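Local coordinates for protein CrRbcX-IIa (Chlamydomonas reinhardtii, PDB 5BS1) that acts as a Rubisco-assembly chaperone of the RbcX family, a small all-helical protein present as a two-chain assembly, at residues A5-G10 and A17-R22; L24-A29 and T61-D66; L34-G39 and A83-E88; M56-T61 and A73-K78. All blocks are in the same frame, centred on the assembly; numbering follows the deposited sequence.

Contact 1 (A5-G10 and A17-R22); sequences ADSFSG and AAVALR
The carboxylate of Asp-6 overlaps Ala-20 on the opening turns of helix 13-38, and one oxygen does the touching: Asp-6 OD2 lies 3.0 Å from Ala-20 CA. The same oxygen stands 3.3 Å from Ala-20 CB. Its 3.4 Å approach to Ala-20 N is not a hydrogen bond, because the angle is poor. What remains is a close meeting of one carboxylate oxygen with C-H groups, tight at the alpha carbon.

Ser-7 lies one residue further along and fits against Val-19, so the two pairs run in opposite chain directions, Asp-6 with Ala-20 and Ser-7 with Val-19, each with its CA atoms 6.0 Å apart. Val-19 has CG1 anti to its backbone N (chi1 176°), which leaves CG2 on the side where Ser-7 passes. Ser-7 CB then rests 4.0 Å from Val-19 CG2. The other branch, Val-19 CG1, comes within 4.0 Å of Ser-7 N, so CG2 meets the side chain of the serine and CG1 its backbone N.

The loop before helix 13-38 thus turns back on the helix through Asp-6 and Ser-7. Met-1 and Ile-3 also reach Ala-20, extending the cover toward the N-terminus, while Ala-17 and Ala-18 pack on Thr-102 and Met-105 of the second subunit.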
loop_
_atom_site.group_PDB
_atom_site.type_symbol
_atom_site.label_atom_id
_atom_site.label_comp_id
_atom_site.label_asym_id
_atom_site.label_seq_id
_atom_site.Cartn_x
_atom_site.Cartn_y
_atom_site.Cartn_z
ATOM N N ALA A 5 -6.630 5.356 -3.508
ATOM C CA ALA A 5 -7.580 6.131 -2.719
ATOM C C ALA A 5 -6.975 6.835 -1.510
ATOM O O ALA A 5 -7.684 7.575 -0.820
ATOM C CB ALA A 5 -8.711 5.225 -2.246
ATOM N N ASP A 6 -5.715 6.553 -1.192
ATOM C CA ASP A 6 -5.017 7.186 -0.075
ATOM C C ASP A 6 -4.475 8.570 -0.406
ATOM O O ASP A 6 -4.434 8.997 -1.576
ATOM C CB ASP A 6 -3.921 6.256 0.502
ATOM C CG ASP A 6 -4.492 5.298 1.585
ATOM O OD1 ASP A 6 -5.696 4.967 1.566
ATOM O OD2 ASP A 6 -3.751 4.913 2.488
ATOM N N SER A 7 -4.114 9.306 0.647
ATOM C CA SER A 7 -3.671 10.696 0.522
ATOM C C SER A 7 -4.731 11.503 -0.224
ATOM O O SER A 7 -5.947 11.304 -0.061
ATOM C CB SER A 7 -2.312 10.728 -0.178
ATOM O OG SER A 7 -1.681 12.012 -0.186
ATOM N N PHE A 8 -4.271 12.469 -0.994
ATOM C CA PHE A 8 -5.194 13.398 -1.660
ATOM C C PHE A 8 -5.206 13.176 -3.152
ATOM O O PHE A 8 -4.238 12.694 -3.723
ATOM C CB PHE A 8 -4.828 14.836 -1.296
ATOM C CG PHE A 8 -3.429 15.251 -1.688
ATOM C CD1 PHE A 8 -2.386 15.142 -0.794
ATOM C CD2 PHE A 8 -3.182 15.821 -2.921
ATOM C CE1 PHE A 8 -1.125 15.551 -1.133
ATOM C CE2 PHE A 8 -1.909 16.217 -3.277
ATOM C CZ PHE A 8 -0.872 16.081 -2.383
ATOM N N SER A 9 -6.350 13.514 -3.792
ATOM C CA SER A 9 -6.408 13.540 -5.234
ATOM C C SER A 9 -5.428 14.603 -5.746
ATOM O O SER A 9 -5.527 15.776 -5.377
ATOM C CB SER A 9 -7.828 13.852 -5.750
ATOM O OG SER A 9 -7.864 13.873 -7.160
ATOM N N GLY A 10 -4.487 14.184 -6.580
ATOM C CA GLY A 10 -3.381 15.025 -7.000
ATOM C C GLY A 10 -2.011 14.622 -6.447
ATOM O O GLY A 10 -0.970 15.128 -6.874
ATOM N N ALA A 17 1.426 5.834 -1.784
ATOM C CA ALA A 17 1.998 4.634 -1.199
ATOM C C ALA A 17 2.552 4.928 0.190
ATOM O O ALA A 17 2.342 4.139 1.103
ATOM C CB ALA A 17 3.059 4.048 -2.107
ATOM N N ALA A 18 3.223 6.056 0.345
ATOM C CA ALA A 18 3.813 6.435 1.656
ATOM C C ALA A 18 2.723 6.580 2.706
ATOM O O ALA A 18 2.849 6.065 3.807
ATOM C CB ALA A 18 4.631 7.709 1.515
ATOM N N VAL A 19 1.644 7.257 2.362
ATOM C CA VAL A 19 0.533 7.460 3.327
ATOM C C VAL A 19 -0.171 6.144 3.653
ATOM O O VAL A 19 -0.504 5.858 4.795
ATOM C CB VAL A 19 -0.429 8.550 2.826
ATOM C CG1 VAL A 19 -1.607 8.675 3.757
ATOM C CG2 VAL A 19 0.337 9.862 2.733
ATOM N N ALA A 20 -0.350 5.304 2.636
ATOM C CA ALA A 20 -0.925 3.977 2.842
ATOM C C ALA A 20 -0.036 3.152 3.770
ATOM O O ALA A 20 -0.526 2.447 4.661
ATOM C CB ALA A 20 -1.088 3.276 1.516
ATOM N N LEU A 21 1.270 3.226 3.566
ATOM C CA LEU A 21 2.225 2.503 4.439
ATOM C C LEU A 21 2.133 3.028 5.869
ATOM O O LEU A 21 2.152 2.247 6.821
ATOM C CB LEU A 21 3.668 2.614 3.949
ATOM C CG LEU A 21 4.015 1.789 2.714
ATOM C CD1 LEU A 21 5.346 2.228 2.186
ATOM C CD2 LEU A 21 3.992 0.300 2.994
ATOM N N ARG A 22 1.995 4.341 6.028
ATOM C CA ARG A 22 1.868 4.911 7.364
ATOM C C ARG A 22 0.673 4.330 8.085
ATOM O O ARG A 22 0.748 4.025 9.284
ATOM C CB ARG A 22 1.786 6.451 7.281
ATOM C CG ARG A 22 3.142 7.089 6.919
ATOM C CD ARG A 22 3.286 8.528 7.381
ATOM N NE ARG A 22 3.037 8.513 8.805
ATOM C CZ ARG A 22 2.112 9.191 9.468
ATOM N NH1 ARG A 22 1.915 8.876 10.747
ATOM N NH2 ARG A 22 1.446 10.205 8.910
#

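Contact 2 (L24-A29 and T61-D66); sequences LFTFVA and TPMKGD
Met-63 reaches helix 13-38 because its CG sits between the backbone N and the carbonyl carbon (chi1 58°), its chain runs extended to selenium, and a bend at chi3 of 94° swings CE toward Phe-27. Met-63 is selenomethionine, with SE in place of sulfur. On the helix, Thr-26 turns CG2 anti to its backbone N, which presents the methyl rather than the hydroxyl to the incoming selenium.

The threonine and the selenomethionine run alongside one another, pointing opposite ways. Thr-26 CG2 lies 3.7 Å from Met-63 SE, with Thr-26 CB at 3.8 Å from the same atom. Beyond the selenium, Met-63 CE settles 3.8 Å from Phe-27 CA and 4.0 Å from Phe-27 CB. It therefore touches the root of the phenylalanine; relative to the ring it lies at the edge, near the ring plane, and no stacking over a face is involved.

Of the loop between helices 46-59 and 69-78, Met-63 alone makes the contact between the two segments; just beyond them Gly-67 O adds a polar tie to Thr-26 OG1. Trp-71 of helix 69-78 touches both Thr-26 and Met-63.

No hydrogen bond crosses between the segments, so attraction here rests on dispersion and shape. Thr-26 splits its chemistry accordingly: its methyl serves Met-63, while OG1 has Arg-22 O as its strongest polar partner, with Arg-90 NH1 and Gly-67 O also within hydrogen-bonding distance.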
loop_
_atom_site.group_PDB
_atom_site.type_symbol
_atom_site.label_atom_id
_atom_site.label_comp_id
_atom_site.label_asym_id
_atom_site.label_seq_id
_atom_site.Cartn_x
_atom_site.Cartn_y
_atom_site.Cartn_z
ATOM N N LEU A 24 -0.759 1.420 7.394
ATOM C CA LEU A 24 -0.390 0.024 7.659
ATOM C C LEU A 24 0.467 -0.105 8.925
ATOM O O LEU A 24 0.242 -0.976 9.769
ATOM C CB LEU A 24 0.335 -0.571 6.452
ATOM C CG LEU A 24 0.863 -1.994 6.627
ATOM C CD1 LEU A 24 -0.266 -2.983 6.851
ATOM C CD2 LEU A 24 1.742 -2.429 5.467
ATOM N N PHE A 25 1.454 0.766 9.086
ATOM C CA PHE A 25 2.361 0.719 10.217
ATOM C C PHE A 25 1.634 1.006 11.518
ATOM O O PHE A 25 1.932 0.410 12.551
ATOM C CB PHE A 25 3.557 1.652 10.017
ATOM C CG PHE A 25 4.408 1.357 8.782
ATOM C CD1 PHE A 25 4.393 0.123 8.124
ATOM C CD2 PHE A 25 5.278 2.323 8.334
ATOM C CE1 PHE A 25 5.197 -0.107 7.005
ATOM C CE2 PHE A 25 6.066 2.101 7.216
ATOM C CZ PHE A 25 6.044 0.879 6.568
ATOM N N THR A 26 0.662 1.911 11.469
ATOM C CA THR A 26 -0.144 2.191 12.632
ATOM C C THR A 26 -0.927 0.966 13.044
ATOM O O THR A 26 -1.009 0.641 14.229
ATOM C CB THR A 26 -1.089 3.395 12.372
ATOM O OG1 THR A 26 -0.284 4.542 12.009
ATOM C CG2 THR A 26 -1.913 3.726 13.606
ATOM N N PHE A 27 -1.516 0.273 12.065
ATOM C CA PHE A 27 -2.276 -0.965 12.302
ATOM C C PHE A 27 -1.379 -2.075 12.831
ATOM O O PHE A 27 -1.742 -2.786 13.780
ATOM C CB PHE A 27 -2.943 -1.387 10.989
ATOM C CG PHE A 27 -3.688 -2.682 11.076
ATOM C CD1 PHE A 27 -4.984 -2.705 11.540
ATOM C CD2 PHE A 27 -3.079 -3.875 10.713
ATOM C CE1 PHE A 27 -5.670 -3.913 11.617
ATOM C CE2 PHE A 27 -3.757 -5.074 10.786
ATOM C CZ PHE A 27 -5.049 -5.086 11.237
ATOM N N VAL A 28 -0.204 -2.218 12.234
ATOM C CA VAL A 28 0.781 -3.191 12.715
ATOM C C VAL A 28 1.119 -2.919 14.180
ATOM O O VAL A 28 1.150 -3.855 15.005
ATOM C CB VAL A 28 2.060 -3.204 11.849
ATOM C CG1 VAL A 28 3.189 -3.964 12.545
ATOM C CG2 VAL A 28 1.748 -3.835 10.511
ATOM N N ALA A 29 1.402 -1.664 14.494
ATOM C CA ALA A 29 1.728 -1.257 15.862
ATOM C C ALA A 29 0.599 -1.642 16.817
ATOM O O ALA A 29 0.850 -2.116 17.932
ATOM C CB ALA A 29 2.018 0.241 15.963
ATOM N N THR A 61 -12.697 0.668 15.404
ATOM C CA THR A 61 -12.901 1.842 14.524
ATOM C C THR A 61 -11.836 2.042 13.419
ATOM O O THR A 61 -10.659 1.787 13.608
ATOM C CB THR A 61 -12.954 3.140 15.339
ATOM O OG1 THR A 61 -11.621 3.542 15.643
ATOM C CG2 THR A 61 -13.757 2.953 16.615
ATOM N N PRO A 62 -12.254 2.552 12.246
ATOM C CA PRO A 62 -11.338 2.725 11.136
ATOM C C PRO A 62 -10.345 3.853 11.337
ATOM O O PRO A 62 -10.663 4.865 11.945
ATOM C CB PRO A 62 -12.250 3.115 9.960
ATOM C CG PRO A 62 -13.541 3.538 10.559
ATOM C CD PRO A 62 -13.643 2.919 11.915
HETATM N N MSE A 63 -9.153 3.651 10.815
HETATM C CA MSE A 63 -8.221 4.737 10.571
HETATM C C MSE A 63 -8.249 5.016 9.105
HETATM O O MSE A 63 -7.415 4.527 8.339
HETATM C CB MSE A 63 -6.838 4.328 11.060
HETATM C CG MSE A 63 -6.319 3.059 10.408
HETATM SE SE MSE A 63 -4.684 2.643 11.356
HETATM C CE MSE A 63 -5.162 1.384 12.794
ATOM N N LYS A 64 -9.228 5.810 8.697
ATOM C CA LYS A 64 -9.391 6.125 7.291
ATOM C C LYS A 64 -8.081 6.691 6.768
ATOM O O LYS A 64 -7.282 5.984 6.124
ATOM C CB LYS A 64 -10.549 7.116 7.084
ATOM N N GLY A 65 -7.828 7.941 7.129
ATOM C CA GLY A 65 -6.858 8.747 6.463
ATOM C C GLY A 65 -5.736 9.245 7.314
ATOM O O GLY A 65 -5.573 8.918 8.502
ATOM N N ASP A 66 -4.982 10.098 6.651
ATOM C CA ASP A 66 -3.853 10.712 7.211
ATOM C C ASP A 66 -2.963 9.686 7.861
ATOM O O ASP A 66 -2.495 9.954 8.929
ATOM C CB ASP A 66 -4.294 11.781 8.218
#

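Contact 3 (L34-G39 and A83-E88); sequences LEQLQG and ALRLME
Gln-36 and Arg-85 form a polar bridge on the surface, between the last turn of helix 13-38 and the first half of helix 80-96. The link is one direct hydrogen bond: Arg-85 NH2 donates to Gln-36 OE1 over 2.9 Å, nearly straight at 168°. Gln-36 OE1 sits almost in the guanidinium plane, at its edge, and the donor is tilted 20° from the carbonyl plane. Amide and guanidinium planes differ by only 12°, although the two side chains run roughly perpendicular. Arg-85 starts with CG anti to its backbone N and then bends at chi2, which turns the guanidinium toward the glutamine, itself extended beyond CG.

Two waters widen the bridge. Water 1 donates to Gln-36 OE1 over 2.6 Å and accepts from Arg-85 NE at 2.9 Å. Water 2 accepts from Gln-36 NE2 at 3.1 Å and, weakly, from Arg-85 NH2. On its other side the guanidinium forms a salt bridge one turn along its own helix, Arg-85 NH1 to Glu-88 OE1 at 2.9 Å, meeting that oxygen from above the carboxylate plane. The arginine also touches Val-33.

The ionic partner of Arg-85 therefore lies within its own segment, and a neutral amide carries the interhelix bond. Glu-88 and water 1 probably help fix the guanidinium's rotation, so that NH2 stays aimed at Gln-36.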
loop_
_atom_site.group_PDB
_atom_site.type_symbol
_atom_site.label_atom_id
_atom_site.label_comp_id
_atom_site.label_asym_id
_atom_site.label_seq_id
_atom_site.Cartn_x
_atom_site.Cartn_y
_atom_site.Cartn_z
ATOM N N LEU A 34 -1.501 -4.810 21.204
ATOM C CA LEU A 34 -2.588 -5.631 21.746
ATOM C C LEU A 34 -2.050 -6.970 22.241
ATOM O O LEU A 34 -2.449 -7.443 23.312
ATOM C CB LEU A 34 -3.693 -5.858 20.726
ATOM C CG LEU A 34 -4.992 -6.506 21.235
ATOM C CD1 LEU A 34 -5.669 -5.664 22.300
ATOM C CD2 LEU A 34 -5.930 -6.693 20.060
ATOM N N GLU A 35 -1.160 -7.586 21.478
ATOM C CA GLU A 35 -0.599 -8.883 21.845
ATOM C C GLU A 35 0.203 -8.751 23.131
ATOM O O GLU A 35 0.140 -9.619 24.018
ATOM C CB GLU A 35 0.284 -9.406 20.705
ATOM C CG GLU A 35 0.916 -10.773 20.919
ATOM C CD GLU A 35 1.666 -11.280 19.686
ATOM O OE1 GLU A 35 2.889 -11.083 19.582
ATOM O OE2 GLU A 35 1.035 -11.872 18.781
ATOM N N GLN A 36 0.962 -7.669 23.226
ATOM C CA GLN A 36 1.779 -7.409 24.407
ATOM C C GLN A 36 0.938 -7.220 25.653
ATOM O O GLN A 36 1.354 -7.626 26.736
ATOM C CB GLN A 36 2.679 -6.205 24.158
ATOM C CG GLN A 36 3.797 -6.551 23.189
ATOM C CD GLN A 36 4.631 -5.350 22.794
ATOM O OE1 GLN A 36 4.261 -4.206 23.040
ATOM N NE2 GLN A 36 5.772 -5.611 22.161
ATOM N N LEU A 37 -0.231 -6.604 25.505
ATOM C CA LEU A 37 -1.102 -6.321 26.640
ATOM C C LEU A 37 -1.810 -7.553 27.163
ATOM O O LEU A 37 -2.325 -7.530 28.280
ATOM C CB LEU A 37 -2.131 -5.242 26.289
ATOM C CG LEU A 37 -1.555 -3.845 26.120
ATOM C CD1 LEU A 37 -2.556 -2.895 25.502
ATOM C CD2 LEU A 37 -1.078 -3.292 27.452
ATOM N N GLN A 38 -1.876 -8.596 26.354
ATOM C CA GLN A 38 -2.449 -9.861 26.807
ATOM C C GLN A 38 -1.382 -10.855 27.304
ATOM O O GLN A 38 -1.682 -11.754 28.086
ATOM C CB GLN A 38 -3.244 -10.464 25.671
ATOM C CG GLN A 38 -4.416 -9.611 25.308
ATOM C CD GLN A 38 -5.173 -10.195 24.154
ATOM O OE1 GLN A 38 -4.914 -9.870 22.993
ATOM N NE2 GLN A 38 -6.094 -11.099 24.459
ATOM N N GLY A 39 -0.149 -10.716 26.825
ATOM C CA GLY A 39 0.956 -11.595 27.234
ATOM C C GLY A 39 2.229 -11.418 26.410
ATOM O O GLY A 39 2.756 -10.309 26.240
ATOM N N ALA A 83 -1.519 5.865 23.600
ATOM C CA ALA A 83 -1.092 6.565 22.384
ATOM C C ALA A 83 0.419 6.695 22.302
ATOM O O ALA A 83 0.994 6.424 21.237
ATOM C CB ALA A 83 -1.739 7.922 22.267
ATOM N N LEU A 84 1.085 7.042 23.409
ATOM C CA LEU A 84 2.548 7.114 23.398
ATOM C C LEU A 84 3.172 5.792 22.998
ATOM O O LEU A 84 4.125 5.751 22.228
ATOM C CB LEU A 84 3.116 7.564 24.732
ATOM C CG LEU A 84 2.852 8.990 25.192
ATOM C CD1 LEU A 84 3.561 9.215 26.513
ATOM C CD2 LEU A 84 3.266 10.033 24.187
ATOM N N ARG A 85 2.646 4.686 23.531
ATOM C CA ARG A 85 3.175 3.391 23.197
ATOM C C ARG A 85 2.958 3.023 21.717
ATOM O O ARG A 85 3.868 2.517 21.072
ATOM C CB ARG A 85 2.553 2.315 24.095
ATOM C CG ARG A 85 3.039 0.911 23.803
ATOM C CD ARG A 85 4.520 0.737 24.046
ATOM N NE ARG A 85 4.930 -0.639 23.778
ATOM C CZ ARG A 85 6.129 -1.004 23.352
ATOM N NH1 ARG A 85 7.089 -0.101 23.178
ATOM N NH2 ARG A 85 6.384 -2.278 23.084
ATOM N N LEU A 86 1.769 3.289 21.210
ATOM C CA LEU A 86 1.446 2.991 19.806
ATOM C C LEU A 86 2.349 3.830 18.896
ATOM O O LEU A 86 2.811 3.334 17.880
ATOM C CB LEU A 86 -0.004 3.291 19.522
ATOM C CG LEU A 86 -1.017 2.338 20.149
ATOM C CD1 LEU A 86 -2.410 2.944 20.114
ATOM C CD2 LEU A 86 -0.981 0.981 19.454
HETATM N N MSE A 87 2.561 5.091 19.267
HETATM C CA MSE A 87 3.460 5.996 18.504
HETATM C C MSE A 87 4.874 5.483 18.480
HETATM O O MSE A 87 5.512 5.485 17.441
HETATM C CB MSE A 87 3.406 7.404 19.090
HETATM C CG MSE A 87 2.150 8.044 18.544
HETATM SE SE MSE A 87 1.941 9.972 18.871
HETATM C CE MSE A 87 1.385 9.434 20.629
ATOM N N GLU A 88 5.376 5.028 19.630
ATOM C CA GLU A 88 6.723 4.493 19.745
ATOM C C GLU A 88 6.874 3.283 18.810
ATOM O O GLU A 88 7.874 3.144 18.106
ATOM C CB GLU A 88 6.989 4.110 21.221
ATOM C CG GLU A 88 8.246 3.310 21.533
ATOM C CD GLU A 88 8.432 3.075 23.047
ATOM O OE1 GLU A 88 7.455 2.743 23.773
ATOM O OE2 GLU A 88 9.569 3.241 23.535
HETATM O O HOH W 1 3.033 -2.689 24.704
HETATM O O HOH W 2 7.759 -3.788 20.598
#

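Contact 4 (M56-T61 and A73-K78); sequences MDFLGT and AAVMRK
Phe-58 projects from the last part of helix 46-59 against helix 69-78, and its ring meets three residues there from three directions. Val-75 lies over one face: Val-75 CG2 is 3.9 Å from the ring centroid and 19° off the normal, a CH-pi contact shifted slightly toward the rim, with Val-75 CG2 to Phe-58 CG, at 3.7 Å, the closest atom pair between these two residues. Lys-78 comes at the edge, its CB near the ring plane and 3.7 Å from Phe-58 CE2. Ala-74 meets the far end, where Phe-58 CE1 lies 3.9 Å from Ala-74 CB and Phe-58 CZ approaches Ala-74 O obliquely at 3.4 Å.

The torsions match these roles. CG of Phe-58 is anti to the carbonyl carbon (chi1 -81°), which directs the ring at the turn spanning residues 74 to 78. Lys-78 begins with CG anti to its backbone N, laying its first carbons beside the ring, and then bends at chi2 and again at chi4, so that its amine turns back toward helix 46-59. There Lys-78 NZ remains 4.7 Å from Asp-57 OD2, too far for a salt bridge, and has a long, weak ion pair with Asp-54.

On the backbone of the same phenylalanine, Phe-58 O accepts Thr-61 OG1 at 3.0 Å, on a lone pair in the carbonyl plane; Thr-61 N and Trp-71 NE1 also bond to it. The interface is thus apolar where side chains touch, while a three-donor grip on one carbonyl probably steadies the backbone that carries the ring. Any charge attraction involving Lys-78 is probably only an addition.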
loop_
_atom_site.group_PDB
_atom_site.type_symbol
_atom_site.label_atom_id
_atom_site.label_comp_id
_atom_site.label_asym_id
_atom_site.label_seq_id
_atom_site.Cartn_x
_atom_site.Cartn_y
_atom_site.Cartn_z
HETATM N N MSE A 56 -8.864 -2.406 22.567
HETATM C CA MSE A 56 -9.908 -3.260 21.988
HETATM C C MSE A 56 -10.999 -2.363 21.379
HETATM O O MSE A 56 -11.460 -2.638 20.279
HETATM C CB MSE A 56 -10.474 -4.196 23.066
HETATM C CG MSE A 56 -9.588 -5.335 23.558
HETATM SE SE MSE A 56 -9.368 -6.803 22.291
HETATM C CE MSE A 56 -11.103 -7.665 22.717
ATOM N N ASP A 57 -11.428 -1.312 22.080
ATOM C CA ASP A 57 -12.443 -0.365 21.563
ATOM C C ASP A 57 -11.991 0.292 20.268
ATOM O O ASP A 57 -12.734 0.306 19.287
ATOM C CB ASP A 57 -12.743 0.754 22.549
ATOM C CG ASP A 57 -13.624 0.322 23.697
ATOM O OD1 ASP A 57 -14.304 -0.704 23.571
ATOM O OD2 ASP A 57 -13.639 1.037 24.721
ATOM N N PHE A 58 -10.772 0.823 20.266
ATOM C CA PHE A 58 -10.293 1.591 19.127
ATOM C C PHE A 58 -9.995 0.746 17.916
ATOM O O PHE A 58 -10.152 1.224 16.791
ATOM C CB PHE A 58 -9.084 2.463 19.496
ATOM C CG PHE A 58 -9.471 3.733 20.174
ATOM C CD1 PHE A 58 -10.092 4.748 19.466
ATOM C CD2 PHE A 58 -9.258 3.910 21.529
ATOM C CE1 PHE A 58 -10.484 5.910 20.091
ATOM C CE2 PHE A 58 -9.638 5.074 22.157
ATOM C CZ PHE A 58 -10.255 6.079 21.436
ATOM N N LEU A 59 -9.626 -0.516 18.110
ATOM C CA LEU A 59 -9.524 -1.426 16.978
ATOM C C LEU A 59 -10.866 -1.753 16.333
ATOM O O LEU A 59 -10.915 -2.219 15.199
ATOM C CB LEU A 59 -8.787 -2.693 17.357
ATOM C CG LEU A 59 -7.293 -2.438 17.493
ATOM C CD1 LEU A 59 -6.627 -3.667 18.062
ATOM C CD2 LEU A 59 -6.669 -2.052 16.157
ATOM N N GLY A 60 -11.958 -1.466 17.032
ATOM C CA GLY A 60 -13.287 -1.490 16.425
ATOM C C GLY A 60 -13.601 -0.315 15.506
ATOM O O GLY A 60 -14.673 -0.292 14.905
ATOM N N THR A 61 -12.697 0.668 15.404
ATOM C CA THR A 61 -12.901 1.842 14.524
ATOM C C THR A 61 -11.836 2.042 13.419
ATOM O O THR A 61 -10.659 1.787 13.608
ATOM C CB THR A 61 -12.954 3.140 15.339
ATOM O OG1 THR A 61 -11.621 3.542 15.643
ATOM C CG2 THR A 61 -13.757 2.953 16.615
ATOM N N ALA A 73 -4.952 10.499 17.237
ATOM C CA ALA A 73 -5.360 11.634 18.047
ATOM C C ALA A 73 -6.547 11.262 18.931
ATOM O O ALA A 73 -6.599 11.665 20.076
ATOM C CB ALA A 73 -5.740 12.791 17.146
ATOM N N ALA A 74 -7.439 10.457 18.375
ATOM C CA ALA A 74 -8.593 9.931 19.140
ATOM C C ALA A 74 -8.148 9.024 20.270
ATOM O O ALA A 74 -8.664 9.111 21.390
ATOM C CB ALA A 74 -9.552 9.220 18.220
ATOM N N VAL A 75 -7.202 8.141 20.003
ATOM C CA VAL A 75 -6.656 7.312 21.054
ATOM C C VAL A 75 -6.027 8.181 22.155
ATOM O O VAL A 75 -6.248 7.951 23.338
ATOM C CB VAL A 75 -5.614 6.291 20.536
ATOM C CG1 VAL A 75 -5.028 5.489 21.668
ATOM C CG2 VAL A 75 -6.229 5.348 19.514
HETATM N N MSE A 76 -5.235 9.171 21.765
HETATM C CA MSE A 76 -4.553 10.026 22.732
HETATM C C MSE A 76 -5.545 10.768 23.607
HETATM O O MSE A 76 -5.273 10.936 24.788
HETATM C CB MSE A 76 -3.567 10.976 22.046
HETATM C CG MSE A 76 -2.660 11.704 23.062
HETATM SE SE MSE A 76 -1.272 12.658 22.029
HETATM C CE MSE A 76 -2.413 14.007 21.179
ATOM N N ARG A 77 -6.674 11.184 23.053
ATOM C CA ARG A 77 -7.705 11.864 23.865
ATOM C C ARG A 77 -8.254 10.976 24.953
ATOM O O ARG A 77 -8.614 11.455 26.022
ATOM C CB ARG A 77 -8.860 12.372 23.019
ATOM C CG ARG A 77 -8.589 13.759 22.481
ATOM C CD ARG A 77 -9.777 14.388 21.819
ATOM N NE ARG A 77 -9.634 14.187 20.386
ATOM C CZ ARG A 77 -10.271 13.321 19.608
ATOM N NH1 ARG A 77 -9.956 13.318 18.322
ATOM N NH2 ARG A 77 -11.205 12.499 20.065
ATOM N N LYS A 78 -8.312 9.678 24.694
ATOM C CA LYS A 78 -8.864 8.720 25.657
ATOM C C LYS A 78 -7.822 8.170 26.603
ATOM O O LYS A 78 -8.095 7.915 27.774
ATOM C CB LYS A 78 -9.512 7.553 24.894
ATOM C CG LYS A 78 -10.110 6.466 25.770
ATOM C CD LYS A 78 -11.260 7.042 26.589
ATOM C CE LYS A 78 -11.830 6.076 27.607
ATOM N NZ LYS A 78 -12.623 5.012 26.946
#

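In the fold
Helix 13-38 takes part in contacts 1, 2 and 3, which meet it near its start, in its middle and at its end; contacts 1 and 3 have centres about 25 Å apart, on opposite sides of the chain's centre. Contacts 1, 2 and 4 are partly buried and none is wholly core; contact 3 is at the surface. Contact 2, its centre about 5 Å from the chain's centre, is apolar. Contact 4, also largely apolar, shares Thr-61 with it and joins helices 46-59 and 69-78. Contact 3 relies on a hydrogen bond and waters, yet touches contact 4 through Leu-86 and Val-75, and Leu-34 and Leu-59. Contact 1 mixes a carboxylate with aliphatic groups near the second subunit.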